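Local structure of probable transcriptional regulator (Pseudomonas aeruginosa PAO1, 2GEN) at residues R78-T83 and E142-E147; A154-G159 and D190-A195; A68-G73 and V88-D93. The protein probably regulates transcription as a TetR-family protein, binding DNA through a predicted N-terminal helix-turn-helix motif. All blocks are in the same frame, centred on the assembly; numbering follows the deposited sequence.

Contact 1: residues R78-T83 and E142-E147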
loop_
_atom_site.group_PDB
_atom_site.type_symbol
_atom_site.label_atom_id
_atom_site.label_comp_id
_atom_site.label_asym_id
_atom_site.label_seq_id
_atom_site.Cartn_x
_atom_site.Cartn_y
_atom_site.Cartn_z
ATOM N N ARG A 78 -21.562 16.258 10.817
ATOM C CA ARG A 78 -21.980 17.603 11.201
ATOM C C ARG A 78 -20.952 18.710 10.909
ATOM O O ARG A 78 -21.193 19.878 11.238
ATOM C CB ARG A 78 -22.359 17.580 12.671
ATOM C CG ARG A 78 -22.162 18.853 13.440
ATOM C CD ARG A 78 -22.558 18.586 14.881
ATOM N NE ARG A 78 -23.764 17.754 14.885
ATOM C CZ ARG A 78 -24.998 18.247 14.869
ATOM N NH1 ARG A 78 -25.183 19.576 14.871
ATOM N NH2 ARG A 78 -26.036 17.415 14.876
ATOM N N SER A 79 -19.822 18.336 10.311
ATOM C CA SER A 79 -18.654 19.222 10.146
ATOM C C SER A 79 -17.613 18.646 9.212
ATOM O O SER A 79 -17.603 17.427 8.918
ATOM C CB SER A 79 -17.967 19.469 11.496
ATOM O OG SER A 79 -17.394 18.264 12.004
ATOM N N ALA A 80 -16.715 19.523 8.764
ATOM C CA ALA A 80 -15.601 19.103 7.900
ATOM C C ALA A 80 -14.789 18.070 8.705
ATOM O O ALA A 80 -14.370 17.072 8.150
ATOM C CB ALA A 80 -14.711 20.293 7.582
ATOM N N GLU A 81 -14.595 18.364 9.987
ATOM C CA GLU A 81 -13.830 17.437 10.837
ATOM C C GLU A 81 -14.450 16.023 10.838
ATOM O O GLU A 81 -13.776 15.011 10.568
ATOM C CB GLU A 81 -13.753 17.964 12.267
ATOM C CG GLU A 81 -12.975 17.029 13.179
ATOM C CD GLU A 81 -12.864 17.509 14.609
ATOM O OE1 GLU A 81 -13.386 18.585 14.956
ATOM O OE2 GLU A 81 -12.276 16.765 15.424
ATOM N N GLU A 82 -15.748 15.933 11.119
ATOM C CA GLU A 82 -16.396 14.621 11.040
ATOM C C GLU A 82 -16.312 13.959 9.653
ATOM O O GLU A 82 -16.164 12.736 9.509
ATOM C CB GLU A 82 -17.856 14.737 11.466
ATOM C CG GLU A 82 -18.024 14.963 12.977
ATOM C CD GLU A 82 -19.455 14.673 13.472
ATOM O OE1 GLU A 82 -20.379 14.419 12.652
ATOM O OE2 GLU A 82 -19.658 14.758 14.704
ATOM N N THR A 83 -16.407 14.769 8.594
ATOM C CA THR A 83 -16.341 14.210 7.237
ATOM C C THR A 83 -14.985 13.546 6.966
ATOM O O THR A 83 -14.897 12.460 6.415
ATOM C CB THR A 83 -16.728 15.353 6.224
ATOM O OG1 THR A 83 -18.038 15.849 6.549
ATOM C CG2 THR A 83 -16.717 14.804 4.792
ATOM N N GLU A 142 -14.744 26.695 1.510
ATOM C CA GLU A 142 -14.824 27.520 2.701
ATOM C C GLU A 142 -13.445 27.786 3.358
ATOM O O GLU A 142 -13.388 28.453 4.414
ATOM C CB GLU A 142 -15.775 26.857 3.697
ATOM C CG GLU A 142 -17.231 26.841 3.175
ATOM C CD GLU A 142 -18.131 25.842 3.912
ATOM O OE1 GLU A 142 -17.855 25.447 5.074
ATOM O OE2 GLU A 142 -19.165 25.464 3.307
ATOM N N GLY A 143 -12.397 27.209 2.776
ATOM C CA GLY A 143 -11.021 27.429 3.215
ATOM C C GLY A 143 -10.728 26.640 4.478
ATOM O O GLY A 143 -9.850 27.034 5.284
ATOM N N LEU A 144 -11.458 25.541 4.681
ATOM C CA LEU A 144 -11.300 24.773 5.945
ATOM C C LEU A 144 -10.095 23.852 5.926
ATOM O O LEU A 144 -9.713 23.321 6.987
ATOM C CB LEU A 144 -12.570 23.987 6.283
ATOM C CG LEU A 144 -13.782 24.906 6.536
ATOM C CD1 LEU A 144 -14.955 24.051 6.927
ATOM C CD2 LEU A 144 -13.551 26.006 7.587
ATOM N N PHE A 145 -9.508 23.672 4.748
ATOM C CA PHE A 145 -8.391 22.749 4.595
ATOM C C PHE A 145 -7.133 23.483 4.162
ATOM O O PHE A 145 -7.191 24.497 3.406
ATOM C CB PHE A 145 -8.650 21.681 3.529
ATOM C CG PHE A 145 -9.911 20.859 3.748
ATOM C CD1 PHE A 145 -10.123 20.183 4.971
ATOM C CD2 PHE A 145 -10.799 20.669 2.730
ATOM C CE1 PHE A 145 -11.284 19.413 5.155
ATOM C CE2 PHE A 145 -11.962 19.873 2.913
ATOM C CZ PHE A 145 -12.184 19.249 4.096
ATOM N N ARG A 146 -5.997 22.927 4.560
ATOM C CA ARG A 146 -4.727 23.390 4.007
ATOM C C ARG A 146 -4.680 23.123 2.486
ATOM O O ARG A 146 -5.214 22.113 1.979
ATOM C CB ARG A 146 -3.561 22.769 4.796
ATOM C CG ARG A 146 -2.935 21.577 4.160
ATOM C CD ARG A 146 -1.634 21.106 4.911
ATOM N NE ARG A 146 -0.447 21.696 4.293
ATOM C CZ ARG A 146 0.765 21.790 4.850
ATOM N NH1 ARG A 146 1.008 21.335 6.093
ATOM N NH2 ARG A 146 1.741 22.359 4.141
ATOM N N GLU A 147 -4.058 24.032 1.739
ATOM C CA GLU A 147 -4.052 23.938 0.259
ATOM C C GLU A 147 -3.199 22.766 -0.221
ATOM O O GLU A 147 -2.021 22.662 0.136
ATOM C CB GLU A 147 -3.540 25.239 -0.399
ATOM C CG GLU A 147 -4.094 26.559 0.195
ATOM C CD GLU A 147 -3.905 27.758 -0.749
ATOM O OE1 GLU A 147 -2.810 27.883 -1.366
ATOM O OE2 GLU A 147 -4.864 28.569 -0.888
#

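Contact 2: residues A154-G159 and D190-A195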
loop_
_atom_site.group_PDB
_atom_site.type_symbol
_atom_site.label_atom_id
_atom_site.label_comp_id
_atom_site.label_asym_id
_atom_site.label_seq_id
_atom_site.Cartn_x
_atom_site.Cartn_y
_atom_site.Cartn_z
ATOM N N ALA A 154 -6.276 13.076 -0.699
ATOM C CA ALA A 154 -6.760 11.682 -0.580
ATOM C C ALA A 154 -5.740 10.787 0.133
ATOM O O ALA A 154 -6.080 10.068 1.093
ATOM C CB ALA A 154 -7.116 11.104 -1.951
ATOM N N SER A 155 -4.490 10.862 -0.335
ATOM C CA SER A 155 -3.382 10.056 0.246
ATOM C C SER A 155 -2.974 10.499 1.625
ATOM O O SER A 155 -2.568 9.613 2.437
ATOM C CB SER A 155 -2.143 10.075 -0.674
ATOM O OG SER A 155 -2.398 9.239 -1.789
ATOM N N VAL A 156 -3.012 11.797 1.940
ATOM C CA VAL A 156 -2.762 12.169 3.345
ATOM C C VAL A 156 -3.847 11.655 4.263
ATOM O O VAL A 156 -3.526 11.074 5.304
ATOM C CB VAL A 156 -2.178 13.619 3.718
ATOM C CG1 VAL A 156 -1.466 14.381 2.581
ATOM C CG2 VAL A 156 -2.855 14.376 4.794
ATOM N N VAL A 157 -5.111 11.770 3.842
ATOM C CA VAL A 157 -6.187 11.331 4.760
ATOM C C VAL A 157 -6.174 9.817 5.014
ATOM O O VAL A 157 -6.277 9.380 6.206
ATOM C CB VAL A 157 -7.581 11.805 4.252
ATOM C CG1 VAL A 157 -8.738 11.147 5.104
ATOM C CG2 VAL A 157 -7.642 13.298 4.350
ATOM N N ILE A 158 -6.045 9.033 3.950
ATOM C CA ILE A 158 -6.161 7.551 4.057
ATOM C C ILE A 158 -4.846 6.772 4.062
ATOM O O ILE A 158 -4.830 5.557 4.378
ATOM C CB ILE A 158 -7.169 6.962 2.995
ATOM C CG1 ILE A 158 -7.786 5.627 3.451
ATOM C CG2 ILE A 158 -6.536 6.823 1.647
ATOM C CD1 ILE A 158 -8.658 5.806 4.704
ATOM N N GLY A 159 -3.732 7.418 3.653
ATOM C CA GLY A 159 -2.456 6.696 3.513
ATOM C C GLY A 159 -2.015 6.038 4.836
ATOM O O GLY A 159 -1.658 4.871 4.802
ATOM N N ASP A 190 -6.074 16.669 11.726
ATOM C CA ASP A 190 -5.013 17.641 11.972
ATOM C C ASP A 190 -4.059 17.887 10.788
ATOM O O ASP A 190 -3.521 19.017 10.645
ATOM C CB ASP A 190 -4.237 17.246 13.250
ATOM C CG ASP A 190 -5.009 17.544 14.479
ATOM O OD1 ASP A 190 -5.815 18.504 14.495
ATOM O OD2 ASP A 190 -4.774 16.850 15.500
ATOM N N SER A 191 -3.889 16.874 9.935
ATOM C CA SER A 191 -2.986 16.942 8.809
ATOM C C SER A 191 -3.571 17.789 7.698
ATOM O O SER A 191 -2.823 18.451 7.000
ATOM C CB SER A 191 -2.651 15.572 8.254
ATOM O OG SER A 191 -1.936 14.838 9.231
ATOM N N VAL A 192 -4.901 17.768 7.538
ATOM C CA VAL A 192 -5.482 18.475 6.378
ATOM C C VAL A 192 -6.198 19.754 6.753
ATOM O O VAL A 192 -6.490 20.566 5.840
ATOM C CB VAL A 192 -6.444 17.594 5.536
ATOM C CG1 VAL A 192 -5.721 16.421 4.879
ATOM C CG2 VAL A 192 -7.611 17.103 6.414
ATOM N N ARG A 193 -6.476 19.986 8.026
ATOM C CA ARG A 193 -7.204 21.208 8.390
ATOM C C ARG A 193 -6.345 22.478 8.181
ATOM O O ARG A 193 -5.104 22.415 8.215
ATOM C CB ARG A 193 -7.775 21.147 9.793
ATOM C CG ARG A 193 -6.726 21.208 10.892
ATOM C CD ARG A 193 -7.430 20.926 12.179
ATOM N NE ARG A 193 -6.491 20.965 13.296
ATOM C CZ ARG A 193 -6.185 22.070 13.975
ATOM N NH1 ARG A 193 -6.740 23.243 13.655
ATOM N NH2 ARG A 193 -5.303 22.008 14.967
ATOM N N ALA A 194 -7.019 23.591 7.881
ATOM C CA ALA A 194 -6.357 24.905 7.742
ATOM C C ALA A 194 -5.589 25.291 9.015
ATOM O O ALA A 194 -6.016 24.983 10.119
ATOM C CB ALA A 194 -7.403 25.974 7.429
ATOM N N ALA A 195 -4.471 25.993 8.828
ATOM C CA ALA A 195 -3.622 26.507 9.923
ATOM C C ALA A 195 -4.284 27.546 10.838
ATOM O O ALA A 195 -5.228 28.255 10.432
ATOM C CB ALA A 195 -2.317 27.069 9.338
#

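Contact 3: residues A68-G73 and V88-D93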
loop_
_atom_site.group_PDB
_atom_site.type_symbol
_atom_site.label_atom_id
_atom_site.label_comp_id
_atom_site.label_asym_id
_atom_site.label_seq_id
_atom_site.Cartn_x
_atom_site.Cartn_y
_atom_site.Cartn_z
ATOM N N ALA A 68 -20.308 2.347 0.667
ATOM C CA ALA A 68 -21.642 2.390 1.303
ATOM C C ALA A 68 -21.563 2.997 2.705
ATOM O O ALA A 68 -22.478 3.761 3.116
ATOM C CB ALA A 68 -22.273 0.978 1.350
ATOM N N LEU A 69 -20.473 2.693 3.424
ATOM C CA LEU A 69 -20.219 3.314 4.745
ATOM C C LEU A 69 -20.124 4.825 4.591
ATOM O O LEU A 69 -20.719 5.584 5.364
ATOM C CB LEU A 69 -18.948 2.755 5.373
ATOM C CG LEU A 69 -19.098 1.315 5.877
ATOM C CD1 LEU A 69 -17.796 0.868 6.462
ATOM C CD2 LEU A 69 -20.244 1.150 6.928
ATOM N N LEU A 70 -19.393 5.255 3.562
ATOM C CA LEU A 70 -19.212 6.699 3.321
ATOM C C LEU A 70 -20.502 7.354 2.978
ATOM O O LEU A 70 -20.791 8.417 3.506
ATOM C CB LEU A 70 -18.163 6.995 2.235
ATOM C CG LEU A 70 -16.771 6.490 2.614
ATOM C CD1 LEU A 70 -15.821 6.992 1.478
ATOM C CD2 LEU A 70 -16.241 6.910 4.001
ATOM N N GLU A 71 -21.270 6.720 2.106
ATOM C CA GLU A 71 -22.583 7.250 1.716
ATOM C C GLU A 71 -23.467 7.437 2.929
ATOM O O GLU A 71 -24.001 8.536 3.140
ATOM C CB GLU A 71 -23.214 6.387 0.614
ATOM C CG GLU A 71 -24.690 6.764 0.317
ATOM C CD GLU A 71 -24.885 8.059 -0.471
ATOM O OE1 GLU A 71 -23.919 8.567 -1.084
ATOM O OE2 GLU A 71 -26.045 8.559 -0.499
ATOM N N ALA A 72 -23.527 6.411 3.795
ATOM C CA ALA A 72 -24.341 6.512 5.022
ATOM C C ALA A 72 -23.841 7.646 5.914
ATOM O O ALA A 72 -24.609 8.430 6.473
ATOM C CB ALA A 72 -24.348 5.181 5.785
ATOM N N GLY A 73 -22.537 7.736 6.053
ATOM C CA GLY A 73 -21.950 8.720 6.952
ATOM C C GLY A 73 -22.015 10.166 6.455
ATOM O O GLY A 73 -22.205 11.074 7.250
ATOM N N VAL A 88 -11.543 7.827 7.512
ATOM C CA VAL A 88 -10.579 6.996 8.246
ATOM C C VAL A 88 -11.260 5.937 9.098
ATOM O O VAL A 88 -10.940 4.752 8.952
ATOM C CB VAL A 88 -9.684 7.846 9.121
ATOM C CG1 VAL A 88 -8.686 6.947 10.013
ATOM C CG2 VAL A 88 -8.824 8.778 8.210
ATOM N N THR A 89 -12.193 6.359 9.958
ATOM C CA THR A 89 -12.849 5.303 10.840
ATOM C C THR A 89 -13.578 4.247 10.008
ATOM O O THR A 89 -13.624 3.099 10.415
ATOM C CB THR A 89 -13.806 5.923 11.852
ATOM O OG1 THR A 89 -14.880 6.568 11.152
ATOM C CG2 THR A 89 -13.081 6.954 12.689
ATOM N N SER A 90 -14.186 4.608 8.868
ATOM C CA SER A 90 -14.890 3.633 8.048
ATOM C C SER A 90 -13.944 2.550 7.541
ATOM O O SER A 90 -14.282 1.362 7.535
ATOM C CB SER A 90 -15.655 4.304 6.893
ATOM O OG SER A 90 -16.642 5.150 7.415
ATOM N N TYR A 91 -12.735 2.964 7.137
ATOM C CA TYR A 91 -11.792 2.011 6.612
ATOM C C TYR A 91 -11.263 1.096 7.724
ATOM O O TYR A 91 -11.307 -0.129 7.581
ATOM C CB TYR A 91 -10.642 2.735 5.893
ATOM C CG TYR A 91 -9.686 1.736 5.369
ATOM C CD1 TYR A 91 -10.061 0.891 4.303
ATOM C CD2 TYR A 91 -8.425 1.568 5.957
ATOM C CE1 TYR A 91 -9.165 -0.088 3.815
ATOM C CE2 TYR A 91 -7.535 0.603 5.481
ATOM C CZ TYR A 91 -7.903 -0.202 4.423
ATOM O OH TYR A 91 -7.039 -1.176 3.968
ATOM N N ILE A 92 -10.857 1.684 8.838
ATOM C CA ILE A 92 -10.251 0.931 9.943
ATOM C C ILE A 92 -11.312 -0.056 10.473
ATOM O O ILE A 92 -11.048 -1.241 10.587
ATOM C CB ILE A 92 -9.730 1.881 11.036
ATOM C CG1 ILE A 92 -8.491 2.638 10.510
ATOM C CG2 ILE A 92 -9.429 1.063 12.351
ATOM C CD1 ILE A 92 -7.331 1.758 10.172
ATOM N N ASP A 93 -12.514 0.449 10.704
ATOM C CA ASP A 93 -13.596 -0.415 11.268
ATOM C C ASP A 93 -13.916 -1.557 10.329
ATOM O O ASP A 93 -14.114 -2.669 10.783
ATOM C CB ASP A 93 -14.827 0.407 11.542
ATOM C CG ASP A 93 -14.617 1.383 12.686
ATOM O OD1 ASP A 93 -13.563 1.280 13.391
ATOM O OD2 ASP A 93 -15.498 2.248 12.925
#

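Contact 1: residues R78-T83 and E142-E147
Leu144 and Phe145 meet Ala80, and the link between these segments is wholly apolar. Helix 118-141 finishes just ahead of them, where Gly143, with positive phi and two bonds back into the last turn, forms a Schellman motif that swings the chain toward the start of helix 80-97. Leu144 follows, its CG set anti to the carbonyl carbon (chi1 -63°), and its CD1 methyl lies 3.8 Å from Ala80 CB. Phe145 comes next. Its CB points past the helix, but the ring returns, and CE1 stands 4.3 Å from Ala80 CB, with the methyl approaching obliquely. Edge-to-face against Phe153 and packed on Tyr139 and Trp189, the ring is buried. Beyond it, Arg146 leads away to Gln186 of the second subunit.

The small Ala80 sits in the first turn of its helix, an end secured by polar bonds. Ser79 OG, at the N-cap, accepts from Glu82 N at 3.0 Å with an N-H...O angle of 175°, nearly straight. Glu82 answers through OE1, met by Arg78 N at 2.9 Å from above the carboxylate plane, while Ser79 O takes both the N and OG1 of Thr83. The arrangement joins an N-capped helix start to a loop leaving a Schellman-terminated helix, within the all-helical C-terminal part of a TetR-family protein.

Contact 2: residues A154-G159 and D190-A195
Val156 and Val157, in helix 150-169, lie beside Ser191 and Val192 at the end of helix 181-192. The backbones come nearest at two pairs: the CA atoms of Val156 and Ser191 are 7.3 Å apart, and those of Val157 and Val192 stand 7.4 Å apart. Both helices also touch the second subunit, consistent with the four-helix dimer interface that the last two helices commonly build in the TetR family. The second helix ends here, Arg193 being the first residue to leave helical angles.

Val192 CG1 carries the apolar part of the contact. It meets two methyls of the facing helix, Val156 CG2 at 3.5 Å and Val157 CG2 at 3.7 Å. The side chains of Val156 and Val192 run past each other in opposite directions, whereas those of Val157 and Val192 cross at about a right angle. The same Val156 CG2 also reaches Ser191 CB, at 3.7 Å. Val156 has chi1 of -20°, far from a staggered position, so its rotamer is strained or doubtful. Ser191 presents its carbon to the valine, and its OG is engaged elsewhere, with Val187 O one turn back and with Ser191 OG of the second subunit. Around these residues, Val84 and Met148 pack on Val192, and Leu184 of the second subunit lies against Val156.

Past the apolar patch, a salt bridge spans the helix end: Arg193 NE reaches Asp190 OD1 at 2.8 Å, using the anti lone pair of that oxygen, with the acceptor nearly in the guanidinium plane.

Contact 3: residues A68-G73 and V88-D93
Ser90 sits against Leu69 and Leu70, and the small serine lets the two helices come close, with 6.3 Å between the CA atoms of Leu69 and Ser90. Ser90 CB lies 3.9 Å from Leu69 CB and equally 3.9 Å from Leu70 CD2. The CD1 methyl of Leu69 reaches the serine backbone, 3.7 Å from Ser90 O. Leu70 starts off to one side and brings only the end of its side chain in.

No hydrogen bond joins the two segments. With OG anti to its own carbonyl carbon (chi1 -63°), Ser90 bonds back to Leu86 O one turn earlier, so the hydroxyl is satisfied within its helix although the atoms it meets across the contact, Leu69 CB and Leu70 CD2, are carbons. Leu86 and Leu87 also pack on Leu70, Trp94 lies on Leu69, and Tyr66 touches Ser90.

Farther out, helix 80-97 is flanked by other helices on the side turned from Leu69: Val88 packs on Leu184 of helix 181-192, and Tyr91 meets His162 of helix 150-169 edge-to-face. Asp93 forms a salt bridge with Arg181. Helix 51-76 adds a salt bridge from Glu71 to Arg131, in helix 118-141.

How the contacts relate
From the N terminus, the chain first closes contact 3, pairing helix 51-76 with helix 80-97 as a helical hairpin. Contact 1 opens inside that hairpin, at the start of helix 80-97, and closes much later on the loop before helix 150-169, so the two cross while sharing a helix; their centres are about 17 Å apart. Contact 2 follows in series, closing the loop from helix 150-169 to the C terminus. It is bound to contact 1 by probable backbone hydrogen bonds, including Arg146 N to Val192 O at 2.7 Å, and touches contact 3 where Ile158 packs on Tyr91. Contacts 1 and 2 also reach the second subunit.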